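Local coordinates for SusD superfamily protein (Bacteroides fragilis NCTC 9343, PDB 3NQP), which probably binds sugars at the outer membrane for uptake, as characterised members of the SusD family do, at residues Ile269-Leu272 / Thr277-Asn280; Thr93-Phe98 / Gly118-Leu123. One frame throughout, in Å; residues are numbered along the deposited sequence.

Contact 1: Ile269-Leu272 / Thr277-Asn280; sequences IRFL and TNSN. With EDO (1,2-ethanediol), chain F.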
loop_
_atom_site.group_PDB
_atom_site.type_symbol
_atom_site.label_atom_id
_atom_site.label_comp_id
_atom_site.label_asym_id
_atom_site.label_seq_id
_atom_site.Cartn_x
_atom_site.Cartn_y
_atom_site.Cartn_z
ATOM N N ILE A 269 -7.158 -5.675 -5.927
ATOM C CA ILE A 269 -8.535 -5.238 -5.887
ATOM C C ILE A 269 -9.006 -4.951 -7.328
ATOM O O ILE A 269 -8.414 -4.146 -8.023
ATOM C CB ILE A 269 -8.676 -3.947 -5.061
ATOM C CG1 ILE A 269 -8.306 -4.191 -3.577
ATOM C CG2 ILE A 269 -10.070 -3.326 -5.216
ATOM C CD1 ILE A 269 -9.183 -5.207 -2.843
ATOM N N ARG A 270 -10.073 -5.606 -7.739
ATOM C CA ARG A 270 -10.671 -5.458 -9.085
ATOM C C ARG A 270 -11.583 -4.244 -9.201
ATOM O O ARG A 270 -12.588 -4.127 -8.487
ATOM C CB ARG A 270 -11.447 -6.749 -9.438
ATOM C CG ARG A 270 -12.165 -6.782 -10.830
ATOM C CD ARG A 270 -11.209 -6.446 -12.006
ATOM N NE ARG A 270 -9.959 -7.215 -12.045
ATOM C CZ ARG A 270 -9.834 -8.445 -12.514
ATOM N NH1 ARG A 270 -10.891 -9.118 -12.983
ATOM N NH2 ARG A 270 -8.654 -9.031 -12.464
ATOM N N PHE A 271 -11.207 -3.321 -10.098
ATOM C CA PHE A 271 -12.072 -2.240 -10.522
ATOM C C PHE A 271 -12.507 -2.639 -11.936
ATOM O O PHE A 271 -11.731 -3.238 -12.668
ATOM C CB PHE A 271 -11.339 -0.875 -10.440
ATOM C CG PHE A 271 -11.224 -0.358 -9.005
ATOM C CD1 PHE A 271 -12.336 0.185 -8.349
ATOM C CD2 PHE A 271 -10.059 -0.482 -8.299
ATOM C CE1 PHE A 271 -12.263 0.605 -7.031
ATOM C CE2 PHE A 271 -9.971 -0.090 -6.994
ATOM C CZ PHE A 271 -11.080 0.468 -6.341
ATOM N N LEU A 272 -13.767 -2.380 -12.277
ATOM C CA LEU A 272 -14.375 -2.895 -13.514
ATOM C C LEU A 272 -15.290 -1.828 -14.091
ATOM O O LEU A 272 -16.158 -1.323 -13.390
ATOM C CB LEU A 272 -15.175 -4.173 -13.211
ATOM C CG LEU A 272 -15.911 -4.936 -14.320
ATOM C CD1 LEU A 272 -14.923 -5.464 -15.395
ATOM C CD2 LEU A 272 -16.759 -6.078 -13.727
ATOM N N THR A 277 -15.101 2.223 -10.296
ATOM C CA THR A 277 -13.845 2.810 -10.731
ATOM C C THR A 277 -13.190 3.548 -9.559
ATOM O O THR A 277 -13.804 3.752 -8.527
ATOM C CB THR A 277 -14.066 3.775 -11.949
ATOM O OG1 THR A 277 -14.999 4.802 -11.605
ATOM C CG2 THR A 277 -14.606 2.999 -13.175
ATOM N N ASN A 278 -11.921 3.909 -9.694
ATOM C CA ASN A 278 -11.187 4.482 -8.580
ATOM C C ASN A 278 -10.896 5.953 -8.871
ATOM O O ASN A 278 -11.229 6.468 -9.968
ATOM C CB ASN A 278 -9.939 3.643 -8.308
ATOM C CG ASN A 278 -9.015 3.548 -9.502
ATOM O OD1 ASN A 278 -8.582 4.576 -10.016
ATOM N ND2 ASN A 278 -8.660 2.308 -9.909
ATOM N N SER A 279 -10.287 6.609 -7.896
ATOM C CA SER A 279 -9.994 8.039 -7.950
ATOM C C SER A 279 -8.586 8.381 -8.439
ATOM O O SER A 279 -8.090 9.461 -8.142
ATOM C CB SER A 279 -10.214 8.595 -6.533
ATOM O OG SER A 279 -11.600 8.477 -6.194
ATOM N N ASN A 280 -7.978 7.523 -9.266
ATOM C CA ASN A 280 -6.638 7.771 -9.767
ATOM C C ASN A 280 -6.580 9.010 -10.692
ATOM O O ASN A 280 -5.489 9.592 -10.906
ATOM C CB ASN A 280 -6.015 6.515 -10.409
ATOM C CG ASN A 280 -5.561 5.476 -9.378
ATOM O OD1 ASN A 280 -5.697 5.705 -8.166
ATOM N ND2 ASN A 280 -5.046 4.304 -9.856
HETATM C C1 EDO F . -18.364 4.290 -9.238
HETATM O O1 EDO F . -17.086 3.828 -8.698
HETATM C C2 EDO F . -18.355 5.064 -10.567
HETATM O O2 EDO F . -17.620 4.527 -11.735
#
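The ring of Phe271 carries this contact, with Asn278 laid over one of its faces and the backbone of Thr277 running past it. The central interaction is CH-pi: Asn278 CB stands 3.8 Å from the centroid of the Phe271 ring and only 8° off the ring normal. The amide of Asn278 stands nearly upright on the ring, the two planes 88° apart, and its nitrogen lies above the same face, out towards the rim, with ND2 3.5 Å from Phe271 CD2. Van der Waals packing continues toward Thr277, whose carbonyl carbon C lies 3.7 Å from Phe271 CD1. What brings two pieces of irregular chain so close is a short excursion of the loop after strand 265-269: the chain returns after four intervening residues, and an Asx turn then shapes the returning arm. With CG of Asn278 between its own backbone N and carbonyl carbon (chi1 59°), the amide stays near its own chain, where OD1 accepts from Asn280 N over 3.1 Å while ND2 is over the ring. Hydrogen bonds on the solvent side go to a 1,2-ethanediol molecule, probably from the crystallisation liquor: Thr277 N donates to O1 of the diol at 3.0 Å, and Thr277 OG1 pairs with its O2 at 2.6 Å. Phe271 also packs on Arg36 of helix 21-37, and its backbone N donates to Asp376.

Contact 2: Thr93-Phe98 / Gly118-Leu123; sequences TNLNLF and GEVYGL
Leu95 and Val120 mark the closest backbone approach of two roughly antiparallel helical segments, whose axes come within 9.8 Å with 148° between their N-to-C directions. The side chains that meet are all apolar, and Val120 is their pivot, each of its two methyl groups serving a different residue of 93-98. CG1, placed anti to the backbone N of Val120 (chi1 169°), lies 3.8 Å from Leu95 CB and also rests against the carbonyl oxygen of Leu95, so one methyl packs on both side chain and main chain. CG2 turns to the aromatic residue one helical turn further on, meeting Phe98 CD2 at 3.7 Å. It comes to the ring obliquely, close to the CD2 and CE2 side. Phe98 reaches it with CG anti to its own backbone N (chi1 -173°), which swings the ring across to the Val120 methyl.

Leu95 shares its branches between two turns of the partner helix. Its CD2 stays near Val120 CG1, while CD1 extends to the backbone of Leu123, 3.8 Å from the carbonyl carbon C of that residue. The side chains of this pair meet more loosely, Leu95 CD1 standing 4.2 Å from Leu123 CB. Spacings of three residues, Leu95 to Phe98 and Val120 to Leu123, thus put one stripe of each helix on the shared face.

All four touching residues are buried. Helices 89-102 and 110-135 form an antiparallel alpha-hairpin, consistent with the TPR-like helical packing of the SusD fold. Ile31 of helix 21-37 touches both Leu95 and Leu123, adding a third helix beside the pair, while Trp18 packs on Phe98 and Trp198, from a loop, on Leu123.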
loop_
_atom_site.group_PDB
_atom_site.type_symbol
_atom_site.label_atom_id
_atom_site.label_comp_id
_atom_site.label_asym_id
_atom_site.label_seq_id
_atom_site.Cartn_x
_atom_site.Cartn_y
_atom_site.Cartn_z
ATOM N N THR A 93 -17.451 -6.843 11.097
ATOM C CA THR A 93 -18.582 -7.558 11.682
ATOM C C THR A 93 -19.244 -8.498 10.667
ATOM O O THR A 93 -19.762 -9.542 11.056
ATOM C CB THR A 93 -19.589 -6.593 12.365
ATOM O OG1 THR A 93 -20.016 -5.597 11.431
ATOM C CG2 THR A 93 -18.910 -5.922 13.543
ATOM N N ASN A 94 -19.200 -8.158 9.378
ATOM C CA ASN A 94 -19.666 -9.047 8.335
ATOM C C ASN A 94 -18.781 -10.276 8.202
ATOM O O ASN A 94 -19.285 -11.387 7.948
ATOM C CB ASN A 94 -19.804 -8.326 6.977
ATOM C CG ASN A 94 -20.948 -7.281 6.967
ATOM O OD1 ASN A 94 -21.661 -7.095 7.959
ATOM N ND2 ASN A 94 -21.097 -6.596 5.859
ATOM N N LEU A 95 -17.476 -10.111 8.416
ATOM C CA LEU A 95 -16.577 -11.253 8.460
ATOM C C LEU A 95 -16.943 -12.158 9.639
ATOM O O LEU A 95 -17.045 -13.372 9.479
ATOM C CB LEU A 95 -15.128 -10.804 8.594
ATOM C CG LEU A 95 -14.573 -9.847 7.523
ATOM C CD1 LEU A 95 -13.119 -9.629 7.814
ATOM C CD2 LEU A 95 -14.827 -10.370 6.126
ATOM N N ASN A 96 -17.157 -11.565 10.813
ATOM C CA ASN A 96 -17.534 -12.353 11.998
ATOM C C ASN A 96 -18.808 -13.138 11.719
ATOM O O ASN A 96 -18.900 -14.318 12.019
ATOM C CB ASN A 96 -17.689 -11.432 13.214
ATOM C CG ASN A 96 -16.415 -10.651 13.535
ATOM O OD1 ASN A 96 -15.342 -11.027 13.105
ATOM N ND2 ASN A 96 -16.542 -9.570 14.311
ATOM N N LEU A 97 -19.783 -12.474 11.108
ATOM C CA LEU A 97 -21.052 -13.113 10.812
ATOM C C LEU A 97 -20.846 -14.274 9.839
ATOM O O LEU A 97 -21.412 -15.330 10.002
ATOM C CB LEU A 97 -22.023 -12.083 10.210
ATOM C CG LEU A 97 -23.476 -12.525 9.989
ATOM C CD1 LEU A 97 -24.073 -13.011 11.310
ATOM C CD2 LEU A 97 -24.316 -11.379 9.408
ATOM N N PHE A 98 -20.041 -14.072 8.801
ATOM C CA PHE A 98 -19.780 -15.165 7.879
ATOM C C PHE A 98 -19.176 -16.368 8.601
ATOM O O PHE A 98 -19.564 -17.517 8.345
ATOM C CB PHE A 98 -18.881 -14.736 6.751
ATOM C CG PHE A 98 -18.721 -15.780 5.669
ATOM C CD1 PHE A 98 -19.548 -15.785 4.547
ATOM C CD2 PHE A 98 -17.720 -16.731 5.745
ATOM C CE1 PHE A 98 -19.370 -16.733 3.534
ATOM C CE2 PHE A 98 -17.564 -17.693 4.739
ATOM C CZ PHE A 98 -18.419 -17.697 3.646
ATOM N N GLY A 118 -10.707 -19.753 4.847
ATOM C CA GLY A 118 -9.358 -19.259 4.676
ATOM C C GLY A 118 -9.381 -17.802 4.260
ATOM O O GLY A 118 -8.602 -16.978 4.753
ATOM N N GLU A 119 -10.295 -17.460 3.368
ATOM C CA GLU A 119 -10.327 -16.093 2.838
ATOM C C GLU A 119 -10.754 -15.152 3.968
ATOM O O GLU A 119 -10.137 -14.099 4.162
ATOM C CB GLU A 119 -11.268 -15.953 1.646
ATOM C CG GLU A 119 -10.770 -16.636 0.387
ATOM C CD GLU A 119 -11.645 -16.397 -0.823
ATOM O OE1 GLU A 119 -12.850 -16.592 -0.705
ATOM O OE2 GLU A 119 -11.128 -16.036 -1.922
ATOM N N VAL A 120 -11.780 -15.547 4.727
ATOM C CA VAL A 120 -12.419 -14.626 5.638
ATOM C C VAL A 120 -11.555 -14.420 6.891
ATOM O O VAL A 120 -11.454 -13.318 7.373
ATOM C CB VAL A 120 -13.871 -15.041 5.958
ATOM C CG1 VAL A 120 -14.417 -14.232 7.089
ATOM C CG2 VAL A 120 -14.744 -14.886 4.666
ATOM N N TYR A 121 -10.882 -15.460 7.378
ATOM C CA TYR A 121 -9.904 -15.267 8.466
ATOM C C TYR A 121 -8.705 -14.459 8.024
ATOM O O TYR A 121 -8.208 -13.627 8.782
ATOM C CB TYR A 121 -9.439 -16.594 9.015
ATOM C CG TYR A 121 -10.390 -17.254 9.986
ATOM C CD1 TYR A 121 -10.354 -16.924 11.351
ATOM C CD2 TYR A 121 -11.276 -18.245 9.584
ATOM C CE1 TYR A 121 -11.173 -17.546 12.272
ATOM C CE2 TYR A 121 -12.134 -18.859 10.522
ATOM C CZ TYR A 121 -12.049 -18.511 11.860
ATOM O OH TYR A 121 -12.839 -19.111 12.796
ATOM N N GLY A 122 -8.250 -14.670 6.788
ATOM C CA GLY A 122 -7.200 -13.845 6.226
ATOM C C GLY A 122 -7.562 -12.367 6.187
ATOM O O GLY A 122 -6.734 -11.493 6.479
ATOM N N LEU A 123 -8.774 -12.075 5.750
ATOM C CA LEU A 123 -9.234 -10.709 5.617
ATOM C C LEU A 123 -9.488 -10.067 6.958
ATOM O O LEU A 123 -9.307 -8.847 7.110
ATOM C CB LEU A 123 -10.502 -10.656 4.761
ATOM C CG LEU A 123 -10.298 -10.895 3.265
ATOM C CD1 LEU A 123 -11.683 -10.902 2.531
ATOM C CD2 LEU A 123 -9.348 -9.894 2.599
#

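Two kinds of packing occur in one chain: contact 2 joins neighbouring helices in the N-terminal part of the chain, whereas contact 1 shapes a loop in the later SusD family region. Contact 2 closes before contact 1 opens, and the two share no segment. Their centres lie 23 Å apart and their nearest atoms about 7 Å, without touching. Helix 21-37 links them, packing through Ile31 on the helix pair of contact 2 and through Arg36 on Phe271 of contact 1. One early helix thus touches both sites, so the two regions, far apart in sequence, share a neighbour.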